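Local coordinates for serine protease inhibitor 4, isoform B (Drosophila melanogaster, PDB 4P0F), which probably inhibits serine-type, and perhaps cysteine-type, endopeptidases, at residues I74-H79 / S114-S119; C44-R49 / L64-S69; A94-V99 / L118-S123; R12-F17 / S40-A45. One frame throughout, in Å; residues are numbered along the deposited sequence.

Contact 1. Residues I74-H79 / S114-S119; sequences IAHSFH and SKQFLS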
loop_
_atom_site.group_PDB
_atom_site.type_symbol
_atom_site.label_atom_id
_atom_site.label_comp_id
_atom_site.label_asym_id
_atom_site.label_seq_id
_atom_site.Cartn_x
_atom_site.Cartn_y
_atom_site.Cartn_z
ATOM N N ILE A 74 10.801 4.869 -16.732
ATOM C CA ILE A 74 10.062 4.733 -15.484
ATOM C C ILE A 74 8.664 4.196 -15.767
ATOM O O ILE A 74 8.207 3.244 -15.133
ATOM C CB ILE A 74 9.956 6.083 -14.750
ATOM C CG1 ILE A 74 11.331 6.535 -14.256
ATOM C CG2 ILE A 74 8.971 6.012 -13.588
ATOM C CD1 ILE A 74 11.347 7.995 -13.816
ATOM N N ALA A 75 7.987 4.818 -16.730
ATOM C CA ALA A 75 6.630 4.438 -17.070
ATOM C C ALA A 75 6.588 2.978 -17.501
ATOM O O ALA A 75 5.705 2.215 -17.087
ATOM C CB ALA A 75 6.083 5.336 -18.171
ATOM N N HIS A 76 7.548 2.586 -18.327
ATOM C CA HIS A 76 7.583 1.219 -18.813
ATOM C C HIS A 76 7.762 0.218 -17.671
ATOM O O HIS A 76 7.226 -0.887 -17.726
ATOM C CB HIS A 76 8.697 1.038 -19.837
ATOM C CG HIS A 76 8.626 -0.271 -20.557
ATOM N ND1 HIS A 76 7.562 -0.616 -21.362
ATOM C CD2 HIS A 76 9.470 -1.329 -20.574
ATOM C CE1 HIS A 76 7.760 -1.826 -21.855
ATOM N NE2 HIS A 76 8.911 -2.280 -21.393
ATOM N N SER A 77 8.497 0.601 -16.632
ATOM C CA SER A 77 8.760 -0.327 -15.535
ATOM C C SER A 77 7.466 -0.633 -14.781
ATOM O O SER A 77 7.273 -1.754 -14.306
ATOM C CB SER A 77 9.836 0.221 -14.583
ATOM O OG SER A 77 9.363 1.284 -13.778
ATOM N N PHE A 78 6.577 0.353 -14.689
ATOM C CA PHE A 78 5.282 0.144 -14.053
ATOM C C PHE A 78 4.339 -0.607 -14.972
ATOM O O PHE A 78 3.538 -1.419 -14.506
ATOM C CB PHE A 78 4.662 1.481 -13.622
ATOM C CG PHE A 78 5.254 2.022 -12.352
ATOM C CD1 PHE A 78 6.433 2.748 -12.384
ATOM C CD2 PHE A 78 4.674 1.757 -11.131
ATOM C CE1 PHE A 78 7.003 3.224 -11.222
ATOM C CE2 PHE A 78 5.234 2.236 -9.964
ATOM C CZ PHE A 78 6.402 2.969 -10.012
ATOM N N HIS A 79 4.437 -0.363 -16.276
ATOM C CA HIS A 79 3.568 -1.059 -17.222
ATOM C C HIS A 79 3.757 -2.557 -17.138
ATOM O O HIS A 79 2.793 -3.323 -17.202
ATOM C CB HIS A 79 3.832 -0.625 -18.657
ATOM C CG HIS A 79 3.000 -1.365 -19.657
ATOM N ND1 HIS A 79 1.657 -1.116 -19.834
ATOM C CD2 HIS A 79 3.311 -2.369 -20.508
ATOM C CE1 HIS A 79 1.180 -1.920 -20.765
ATOM N NE2 HIS A 79 2.162 -2.692 -21.191
ATOM N N SER A 114 -1.664 6.974 -20.199
ATOM C CA SER A 114 -2.611 6.087 -20.859
ATOM C C SER A 114 -1.984 4.760 -21.283
ATOM O O SER A 114 -2.531 3.699 -20.996
ATOM C CB SER A 114 -3.219 6.779 -22.088
ATOM O OG SER A 114 -3.751 8.044 -21.742
ATOM N N LYS A 115 -0.840 4.813 -21.961
ATOM C CA LYS A 115 -0.263 3.622 -22.577
ATOM C C LYS A 115 0.517 2.763 -21.584
ATOM O O LYS A 115 0.507 1.540 -21.692
ATOM C CB LYS A 115 0.661 4.004 -23.737
ATOM C CG LYS A 115 -0.031 4.611 -24.941
ATOM C CD LYS A 115 0.994 5.000 -25.990
ATOM C CE LYS A 115 0.355 5.371 -27.310
ATOM N NZ LYS A 115 1.386 5.790 -28.300
ATOM N N GLN A 116 1.195 3.400 -20.628
ATOM C CA GLN A 116 2.082 2.675 -19.725
ATOM C C GLN A 116 1.449 2.426 -18.357
ATOM O O GLN A 116 1.576 1.328 -17.811
ATOM C CB GLN A 116 3.399 3.436 -19.568
ATOM C CG GLN A 116 4.105 3.704 -20.892
ATOM C CD GLN A 116 4.510 2.433 -21.612
ATOM O OE1 GLN A 116 4.837 1.424 -20.984
ATOM N NE2 GLN A 116 4.489 2.474 -22.940
ATOM N N PHE A 117 0.775 3.431 -17.797
ATOM C CA PHE A 117 0.101 3.264 -16.512
ATOM C C PHE A 117 -1.345 2.816 -16.695
ATOM O O PHE A 117 -2.062 2.598 -15.715
ATOM C CB PHE A 117 0.149 4.555 -15.685
ATOM C CG PHE A 117 1.459 4.783 -15.006
ATOM C CD1 PHE A 117 2.494 5.436 -15.665
ATOM C CD2 PHE A 117 1.672 4.344 -13.711
ATOM C CE1 PHE A 117 3.706 5.643 -15.047
ATOM C CE2 PHE A 117 2.886 4.559 -13.088
ATOM C CZ PHE A 117 3.905 5.203 -13.751
ATOM N N LEU A 118 -1.768 2.675 -17.948
ATOM C CA LEU A 118 -3.092 2.156 -18.260
ATOM C C LEU A 118 -4.151 2.998 -17.555
ATOM O O LEU A 118 -5.209 2.510 -17.157
ATOM C CB LEU A 118 -3.193 0.678 -17.854
ATOM C CG LEU A 118 -2.134 -0.250 -18.468
ATOM C CD1 LEU A 118 -2.350 -1.680 -17.983
ATOM C CD2 LEU A 118 -2.156 -0.202 -19.992
ATOM N N SER A 119 -3.857 4.284 -17.435
ATOM C CA SER A 119 -4.696 5.202 -16.686
ATOM C C SER A 119 -5.868 5.695 -17.499
ATOM O O SER A 119 -5.732 6.004 -18.679
ATOM C CB SER A 119 -3.884 6.403 -16.216
ATOM O OG SER A 119 -4.653 7.232 -15.361
#
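H79 and Q116 make the polar links between helix 71-84 and the turn that follows helix 107-115. The backbone O of Q116, where helix 107-115 gives way to the turn, accepts from H79 ND1 at 3.2 Å. The oxygen lies in the plane of the imidazole, yet the bond is bent, with an N-H...O angle of 137°. It depends on the first torsion of H79: with CG anti to the backbone N (chi1 177°), the ring reaches the turn and meets Q116 nearly at a right angle. At the edge of the same ring, L118 CD2 packs 3.8 Å from H79 CE1. A second histidine serves the side chain of Q116, whose bent chain brings OE1 to H76 ND1 in a weak hydrogen bond of 3.4 Å. The same OE1 rests 3.3 Å from H79 CB, while A75, small enough to let the glutamine stem settle, puts its CB 3.6 Å from Q116 CB. With an alanine in place of H79 the ND1 donor is gone, so Q116 O would probably lose this partner and L118 part of its cover. Deeper in, the polar layer gives way to F78 and F117, whose planes lie 28° from parallel but slid apart, with F78 CG 3.5 Å from F117 CE2. F117 O is bonded in turn by N95 ND2. Polar histidines outside and phenylalanines inside suit the helical layer of the serpin fold, where helix 71-84 packs against the turn leading into the edge strand of sheet A.

Contact 2. Residues C44-R49 / L64-S69; sequences CAAMAR and LGLASS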
loop_
_atom_site.group_PDB
_atom_site.type_symbol
_atom_site.label_atom_id
_atom_site.label_comp_id
_atom_site.label_asym_id
_atom_site.label_seq_id
_atom_site.Cartn_x
_atom_site.Cartn_y
_atom_site.Cartn_z
ATOM N N CYS A 44 1.152 5.845 -7.621
ATOM C CA CYS A 44 0.502 7.154 -7.709
ATOM C C CYS A 44 1.553 8.250 -7.795
ATOM O O CYS A 44 1.453 9.175 -8.611
ATOM C CB CYS A 44 -0.402 7.400 -6.512
ATOM S SG CYS A 44 -1.404 8.891 -6.713
ATOM N N ALA A 45 2.578 8.141 -6.961
ATOM C CA ALA A 45 3.630 9.148 -6.933
ATOM C C ALA A 45 4.481 9.121 -8.204
ATOM O O ALA A 45 4.964 10.171 -8.654
ATOM C CB ALA A 45 4.498 8.959 -5.710
ATOM N N ALA A 46 4.675 7.936 -8.785
ATOM C CA ALA A 46 5.413 7.825 -10.040
ATOM C C ALA A 46 4.640 8.492 -11.177
ATOM O O ALA A 46 5.237 9.100 -12.062
ATOM C CB ALA A 46 5.699 6.366 -10.380
ATOM N N MET A 47 3.316 8.368 -11.163
ATOM C CA MET A 47 2.491 9.066 -12.146
ATOM C C MET A 47 2.701 10.565 -12.034
ATOM O O MET A 47 2.818 11.261 -13.051
ATOM C CB MET A 47 1.005 8.714 -11.976
ATOM C CG MET A 47 0.660 7.307 -12.470
ATOM S SD MET A 47 -1.108 6.968 -12.572
ATOM C CE MET A 47 -1.522 6.895 -10.850
ATOM N N ALA A 48 2.748 11.074 -10.811
ATOM C CA ALA A 48 2.978 12.503 -10.625
ATOM C C ALA A 48 4.362 12.872 -11.131
ATOM O O ALA A 48 4.535 13.923 -11.754
ATOM C CB ALA A 48 2.816 12.895 -9.173
ATOM N N ARG A 49 5.344 12.001 -10.904
ATOM C CA ARG A 49 6.707 12.298 -11.354
ATOM C C ARG A 49 6.795 12.514 -12.869
ATOM O O ARG A 49 7.646 13.279 -13.347
ATOM C CB ARG A 49 7.671 11.180 -10.924
ATOM C CG ARG A 49 9.116 11.445 -11.318
ATOM C CD ARG A 49 9.466 10.806 -12.644
ATOM N NE ARG A 49 10.818 11.143 -13.094
ATOM C CZ ARG A 49 11.129 12.120 -13.944
ATOM N NH1 ARG A 49 10.196 12.921 -14.468
ATOM N NH2 ARG A 49 12.398 12.295 -14.284
ATOM N N LEU A 64 11.552 7.610 -4.194
ATOM C CA LEU A 64 10.676 6.468 -4.488
ATOM C C LEU A 64 11.456 5.232 -4.930
ATOM O O LEU A 64 10.939 4.104 -4.896
ATOM C CB LEU A 64 9.679 6.841 -5.587
ATOM C CG LEU A 64 8.713 7.984 -5.279
ATOM C CD1 LEU A 64 7.954 8.377 -6.537
ATOM C CD2 LEU A 64 7.762 7.581 -4.167
ATOM N N GLY A 65 12.704 5.437 -5.352
ATOM C CA GLY A 65 13.511 4.345 -5.862
ATOM C C GLY A 65 13.094 3.948 -7.270
ATOM O O GLY A 65 13.031 2.770 -7.598
ATOM N N LEU A 66 12.807 4.932 -8.115
ATOM C CA LEU A 66 12.365 4.620 -9.468
ATOM C C LEU A 66 13.531 4.110 -10.320
ATOM O O LEU A 66 14.698 4.254 -9.946
ATOM C CB LEU A 66 11.704 5.840 -10.110
ATOM C CG LEU A 66 10.518 6.432 -9.333
ATOM C CD1 LEU A 66 9.835 7.516 -10.149
ATOM C CD2 LEU A 66 9.495 5.360 -8.950
ATOM N N ALA A 67 13.201 3.505 -11.462
ATOM C CA ALA A 67 14.163 2.731 -12.249
ATOM C C ALA A 67 15.298 3.579 -12.820
ATOM O O ALA A 67 16.424 3.106 -12.987
ATOM C CB ALA A 67 13.445 2.008 -13.382
ATOM N N SER A 68 14.999 4.831 -13.125
ATOM C CA SER A 68 15.993 5.720 -13.710
ATOM C C SER A 68 15.465 7.139 -13.652
ATOM O O SER A 68 14.447 7.398 -13.010
ATOM C CB SER A 68 16.303 5.328 -15.157
ATOM O OG SER A 68 15.245 5.709 -16.023
ATOM N N SER A 69 16.153 8.050 -14.327
ATOM C CA SER A 69 15.708 9.437 -14.394
ATOM C C SER A 69 14.881 9.712 -15.650
ATOM O O SER A 69 14.430 10.837 -15.868
ATOM C CB SER A 69 16.911 10.372 -14.355
ATOM O OG SER A 69 17.773 10.112 -15.446
#
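A45 and L64 make the closest apolar meeting here, L64 CD1 lying 3.6 Å from A45 CB, and its other methyl, CD2, also reaches that CB. Two residues further along the loop, L66 spreads its two methyls over the next part of the helix: CD2 comes to 4.2 Å from A46 CB, and CD1 lies beside the aliphatic stem of R49, 4.1 Å from its CD. Alanines suit this face of helix 38-49 because their short side chains let the branched leucines approach the helix surface. Between the two leucines, G65 takes a positive phi (76°), readily tolerated by glycine, as helix 54-64 ends. In the serpin fold this is how the loop joining helix 54-64 to helix 71-84 lies against the buried helix 38-49. The polar part belongs to R49. The bend at chi2 (-94°) lets its stem lie along L66 while the guanidinium turns toward the loop, NH2 standing 3.0 Å from S69 O. The charge itself is met by D61 of helix 54-64, whose OD1 forms a salt bridge with R49 NE.

Contact 3. Residues A94-V99 / L118-S123; sequences ANKIFV and LSAAQS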
loop_
_atom_site.group_PDB
_atom_site.type_symbol
_atom_site.label_atom_id
_atom_site.label_comp_id
_atom_site.label_asym_id
_atom_site.label_seq_id
_atom_site.Cartn_x
_atom_site.Cartn_y
_atom_site.Cartn_z
ATOM N N ALA A 94 -6.019 -0.270 -10.668
ATOM C CA ALA A 94 -6.594 0.733 -11.567
ATOM C C ALA A 94 -6.072 2.127 -11.291
ATOM O O ALA A 94 -5.994 2.554 -10.141
ATOM C CB ALA A 94 -8.092 0.729 -11.462
ATOM N N ASN A 95 -5.753 2.834 -12.370
ATOM C CA ASN A 95 -5.289 4.203 -12.301
ATOM C C ASN A 95 -6.247 5.127 -13.021
ATOM O O ASN A 95 -6.809 4.769 -14.058
ATOM C CB ASN A 95 -3.895 4.323 -12.913
ATOM C CG ASN A 95 -2.852 3.571 -12.116
ATOM O OD1 ASN A 95 -2.791 3.692 -10.899
ATOM N ND2 ASN A 95 -2.028 2.796 -12.803
ATOM N N LYS A 96 -6.420 6.322 -12.474
ATOM C CA LYS A 96 -7.229 7.334 -13.145
ATOM C C LYS A 96 -6.778 8.721 -12.748
ATOM O O LYS A 96 -6.393 8.951 -11.610
ATOM C CB LYS A 96 -8.714 7.151 -12.816
ATOM C CG LYS A 96 -9.656 8.044 -13.627
ATOM C CD LYS A 96 -11.064 7.474 -13.678
ATOM C CE LYS A 96 -11.968 8.293 -14.578
ATOM N NZ LYS A 96 -13.305 7.633 -14.755
ATOM N N ILE A 97 -6.855 9.650 -13.697
ATOM C CA ILE A 97 -6.565 11.044 -13.415
ATOM C C ILE A 97 -7.839 11.860 -13.635
ATOM O O ILE A 97 -8.588 11.625 -14.584
ATOM C CB ILE A 97 -5.410 11.589 -14.291
ATOM C CG1 ILE A 97 -5.055 13.014 -13.865
ATOM C CG2 ILE A 97 -5.754 11.536 -15.775
ATOM C CD1 ILE A 97 -3.743 13.541 -14.479
ATOM N N PHE A 98 -8.082 12.794 -12.722
ATOM C CA PHE A 98 -9.246 13.662 -12.786
ATOM C C PHE A 98 -8.743 15.089 -12.948
ATOM O O PHE A 98 -7.978 15.569 -12.114
ATOM C CB PHE A 98 -10.099 13.512 -11.538
ATOM C CG PHE A 98 -10.558 12.095 -11.279
ATOM C CD1 PHE A 98 -9.767 11.218 -10.555
ATOM C CD2 PHE A 98 -11.788 11.659 -11.744
ATOM C CE1 PHE A 98 -10.192 9.934 -10.312
ATOM C CE2 PHE A 98 -12.222 10.370 -11.502
ATOM C CZ PHE A 98 -11.419 9.506 -10.782
ATOM N N VAL A 99 -9.169 15.752 -14.023
ATOM C CA VAL A 99 -8.557 17.012 -14.462
ATOM C C VAL A 99 -9.575 18.153 -14.464
ATOM O O VAL A 99 -10.698 17.994 -14.937
ATOM C CB VAL A 99 -7.960 16.868 -15.877
ATOM C CG1 VAL A 99 -7.187 18.142 -16.297
ATOM C CG2 VAL A 99 -7.052 15.638 -15.938
ATOM N N LEU A 118 -1.768 2.675 -17.948
ATOM C CA LEU A 118 -3.092 2.156 -18.260
ATOM C C LEU A 118 -4.151 2.998 -17.555
ATOM O O LEU A 118 -5.209 2.510 -17.157
ATOM C CB LEU A 118 -3.193 0.678 -17.854
ATOM C CG LEU A 118 -2.134 -0.250 -18.468
ATOM C CD1 LEU A 118 -2.350 -1.680 -17.983
ATOM C CD2 LEU A 118 -2.156 -0.202 -19.992
ATOM N N SER A 119 -3.857 4.284 -17.435
ATOM C CA SER A 119 -4.696 5.202 -16.686
ATOM C C SER A 119 -5.868 5.695 -17.499
ATOM O O SER A 119 -5.732 6.004 -18.679
ATOM C CB SER A 119 -3.884 6.403 -16.216
ATOM O OG SER A 119 -4.653 7.232 -15.361
ATOM N N ALA A 120 -7.025 5.764 -16.851
ATOM C CA ALA A 120 -8.177 6.431 -17.423
ATOM C C ALA A 120 -8.025 7.922 -17.156
ATOM O O ALA A 120 -7.150 8.335 -16.400
ATOM C CB ALA A 120 -9.467 5.898 -16.822
ATOM N N ALA A 121 -8.880 8.722 -17.779
ATOM C CA ALA A 121 -8.856 10.162 -17.572
ATOM C C ALA A 121 -10.266 10.724 -17.686
ATOM O O ALA A 121 -11.065 10.262 -18.503
ATOM C CB ALA A 121 -7.940 10.820 -18.562
ATOM N N GLN A 122 -10.564 11.710 -16.847
ATOM C CA GLN A 122 -11.883 12.334 -16.820
ATOM C C GLN A 122 -11.758 13.790 -16.397
ATOM O O GLN A 122 -10.971 14.112 -15.519
ATOM C CB GLN A 122 -12.801 11.585 -15.859
ATOM C CG GLN A 122 -14.215 12.143 -15.773
ATOM C CD GLN A 122 -15.114 11.326 -14.862
ATOM O OE1 GLN A 122 -14.656 10.426 -14.163
ATOM N NE2 GLN A 122 -16.401 11.638 -14.864
ATOM N N SER A 123 -12.546 14.660 -17.022
ATOM C CA SER A 123 -12.605 16.062 -16.628
ATOM C C SER A 123 -13.674 16.253 -15.559
ATOM O O SER A 123 -14.761 15.685 -15.662
ATOM C CB SER A 123 -12.903 16.950 -17.838
ATOM O OG SER A 123 -11.859 16.871 -18.792
HETATM O O HOH W 1 -5.713 1.215 -14.824
HETATM O O HOH W 2 -15.197 8.250 -12.792
#
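K96 to V99 pair in parallel with A120 to S123, the strand directions 23° apart, A120 N bonding to N95 O, I97 N to A120 O, Q122 N to I97 O and V99 N to Q122 O at 2.9 Å. A120 O is gripped twice, S119 OG also donating to it at 2.9 Å. Before the ladder, a water links N95 N to L118 O. On one face K96 has CG anti to its backbone N (chi1 -172°), which sends the extended chain alongside A120 CB toward Q122, CG lying above the F98 ring near its rim. Its NZ then bonds to Q122 OE1 at 3.2 Å, from above the amide carbonyl plane, and a second water accepts from K96 NZ and donates to Q122 OE1. The F98 ring turns its edge to that oxygen, CE2 3.6 Å away. A methionine replacing K96 would keep an aliphatic stem but probably leave Q122 OE1 without its charged donor. On the other face, I97 CG2 packs 3.6 Å from A121 CB. Helix 107-115, the beta-alpha-beta connection, packs on I97 through L113, helix 129-143 covers K96, F98 and Q122, and strand 161-174 pairs with 91-100 along its other edge.

Contact 4. Residues R12-F17 / S40-A45; sequences RRLALF and SIQTCA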
loop_
_atom_site.group_PDB
_atom_site.type_symbol
_atom_site.label_atom_id
_atom_site.label_comp_id
_atom_site.label_asym_id
_atom_site.label_seq_id
_atom_site.Cartn_x
_atom_site.Cartn_y
_atom_site.Cartn_z
ATOM N N ARG A 12 12.606 -5.210 -5.713
ATOM C CA ARG A 12 13.586 -4.831 -4.701
ATOM C C ARG A 12 13.422 -3.385 -4.271
ATOM O O ARG A 12 13.436 -3.073 -3.085
ATOM C CB ARG A 12 15.017 -5.029 -5.215
ATOM C CG ARG A 12 15.490 -6.439 -5.241
ATOM C CD ARG A 12 17.022 -6.450 -5.282
ATOM N NE ARG A 12 17.514 -5.783 -6.483
ATOM C CZ ARG A 12 17.648 -6.387 -7.661
ATOM N NH1 ARG A 12 17.328 -7.663 -7.797
ATOM N NH2 ARG A 12 18.105 -5.714 -8.706
ATOM N N ARG A 13 13.264 -2.485 -5.237
ATOM C CA ARG A 13 13.170 -1.072 -4.915
ATOM C C ARG A 13 11.860 -0.752 -4.200
ATOM O O ARG A 13 11.846 0.051 -3.269
ATOM C CB ARG A 13 13.342 -0.244 -6.187
ATOM C CG ARG A 13 14.735 -0.459 -6.736
ATOM C CD ARG A 13 15.160 0.539 -7.743
ATOM N NE ARG A 13 16.564 0.351 -8.096
ATOM C CZ ARG A 13 17.230 1.169 -8.895
ATOM N NH1 ARG A 13 16.616 2.228 -9.405
ATOM N NH2 ARG A 13 18.505 0.947 -9.175
ATOM N N LEU A 14 10.776 -1.408 -4.602
ATOM C CA LEU A 14 9.494 -1.236 -3.927
ATOM C C LEU A 14 9.550 -1.775 -2.498
ATOM O O LEU A 14 8.994 -1.169 -1.582
ATOM C CB LEU A 14 8.381 -1.923 -4.711
ATOM C CG LEU A 14 7.003 -1.850 -4.048
ATOM C CD1 LEU A 14 6.623 -0.397 -3.782
ATOM C CD2 LEU A 14 5.955 -2.529 -4.908
ATOM N N ALA A 15 10.235 -2.898 -2.302
ATOM C CA ALA A 15 10.389 -3.457 -0.957
ATOM C C ALA A 15 11.117 -2.495 -0.019
ATOM O O ALA A 15 10.753 -2.367 1.149
ATOM C CB ALA A 15 11.115 -4.812 -1.007
ATOM N N LEU A 16 12.138 -1.811 -0.519
ATOM C CA LEU A 16 12.863 -0.856 0.307
ATOM C C LEU A 16 11.990 0.372 0.588
ATOM O O LEU A 16 11.911 0.831 1.722
ATOM C CB LEU A 16 14.178 -0.454 -0.361
ATOM C CG LEU A 16 15.036 0.594 0.370
ATOM C CD1 LEU A 16 15.285 0.230 1.820
ATOM C CD2 LEU A 16 16.352 0.765 -0.341
ATOM N N PHE A 17 11.336 0.899 -0.443
ATOM C CA PHE A 17 10.363 1.971 -0.245
ATOM C C PHE A 17 9.327 1.583 0.810
ATOM O O PHE A 17 8.973 2.397 1.669
ATOM C CB PHE A 17 9.671 2.322 -1.564
ATOM C CG PHE A 17 8.686 3.458 -1.450
ATOM C CD1 PHE A 17 9.109 4.717 -1.090
ATOM C CD2 PHE A 17 7.339 3.258 -1.697
ATOM C CE1 PHE A 17 8.214 5.768 -0.990
ATOM C CE2 PHE A 17 6.440 4.305 -1.593
ATOM C CZ PHE A 17 6.889 5.560 -1.232
ATOM N N SER A 40 0.563 0.911 -4.247
ATOM C CA SER A 40 -0.374 1.970 -4.604
ATOM C C SER A 40 0.269 3.347 -4.456
ATOM O O SER A 40 0.110 4.234 -5.319
ATOM C CB SER A 40 -1.631 1.866 -3.733
ATOM O OG SER A 40 -2.512 2.947 -3.930
ATOM N N ILE A 41 0.986 3.530 -3.356
ATOM C CA ILE A 41 1.640 4.796 -3.081
ATOM C C ILE A 41 2.718 5.077 -4.120
ATOM O O ILE A 41 2.772 6.177 -4.675
ATOM C CB ILE A 41 2.241 4.808 -1.653
ATOM C CG1 ILE A 41 1.114 4.707 -0.616
ATOM C CG2 ILE A 41 3.058 6.072 -1.412
ATOM C CD1 ILE A 41 1.578 4.354 0.762
ATOM N N GLN A 42 3.587 4.105 -4.380
ATOM C CA GLN A 42 4.678 4.327 -5.334
ATOM C C GLN A 42 4.151 4.594 -6.750
ATOM O O GLN A 42 4.674 5.456 -7.467
ATOM C CB GLN A 42 5.628 3.141 -5.361
ATOM C CG GLN A 42 6.991 3.463 -5.945
ATOM C CD GLN A 42 7.796 2.227 -6.290
ATOM O OE1 GLN A 42 7.295 1.296 -6.918
ATOM N NE2 GLN A 42 9.064 2.215 -5.885
ATOM N N THR A 43 3.106 3.867 -7.140
ATOM C CA THR A 43 2.509 4.012 -8.460
ATOM C C THR A 43 1.906 5.398 -8.619
ATOM O O THR A 43 2.143 6.070 -9.625
ATOM C CB THR A 43 1.434 2.935 -8.699
ATOM O OG1 THR A 43 2.046 1.644 -8.614
ATOM C CG2 THR A 43 0.807 3.080 -10.076
ATOM N N CYS A 44 1.152 5.845 -7.621
ATOM C CA CYS A 44 0.502 7.154 -7.709
ATOM C C CYS A 44 1.553 8.250 -7.795
ATOM O O CYS A 44 1.453 9.175 -8.611
ATOM C CB CYS A 44 -0.402 7.400 -6.512
ATOM S SG CYS A 44 -1.404 8.891 -6.713
ATOM N N ALA A 45 2.578 8.141 -6.961
ATOM C CA ALA A 45 3.630 9.148 -6.933
ATOM C C ALA A 45 4.481 9.121 -8.204
ATOM O O ALA A 45 4.964 10.171 -8.654
ATOM C CB ALA A 45 4.498 8.959 -5.710
#
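F17, I41, Q42 and L14 together make the tight part of this helix crossing. F17 CE2 lies 3.8 Å from I41 CG2, and the methyl sits at the ring's edge, near its plane. F17 gets there because its CG is anti to the backbone N (chi1 -178°), which aims the flat ring at helix 38-49; a broad aromatic suits the task, since the axes of the short segments come no closer than 10.8 Å and cross at 108°. Q42 spans the remaining distance between the helices. Extended beyond CG, it runs past F17 in the opposite direction, the amide and the ring only 15° from parallel, and its CB lies 4.0 Å from F17 CE2. Its far end meets L14, with CD1 of the leucine 3.6 Å from Q42 OE1. This is van der Waals packing, and the buried amide finds its hydrogen bond elsewhere: Q42 NE2 donates to L64 O. Toward R13 the contact slackens. Q42 NE2 and R13 O are 4.4 Å apart, and the arginine, partly exposed, turns its end from helix 38-49 toward L66 O, to which NH1 makes a weak hydrogen bond. Helix 6-28 lies across helix 38-49, F78 of helix 71-84 packs beside Q42, and beyond helix 38-49 lie strand 328-341, whose T335 touches I41 and C44, and strand 161-174, whose L165 touches C44.

Contacts 2 and 4 share helix 38-49, with C44 and A45 in common and centres about 8 Å apart, and L64 CD2 of one packs 3.7 Å from F17 CZ of the other. Contact 1 packs on that helix, for F78 CZ lies 3.5 Å from A46 CB, and it also touches Q42 and T43. Contacts 1 and 3 share L118 and S119. Contact 3, about 20 Å from contact 4 between centres, lies at the edge of sheet A and meets contact 2 where M47 CE comes 3.4 Å from N95 OD1. In this cleaved form, strand 328-341, probably the inserted reactive loop, meets helix 38-49 through residues such as I41 and C44.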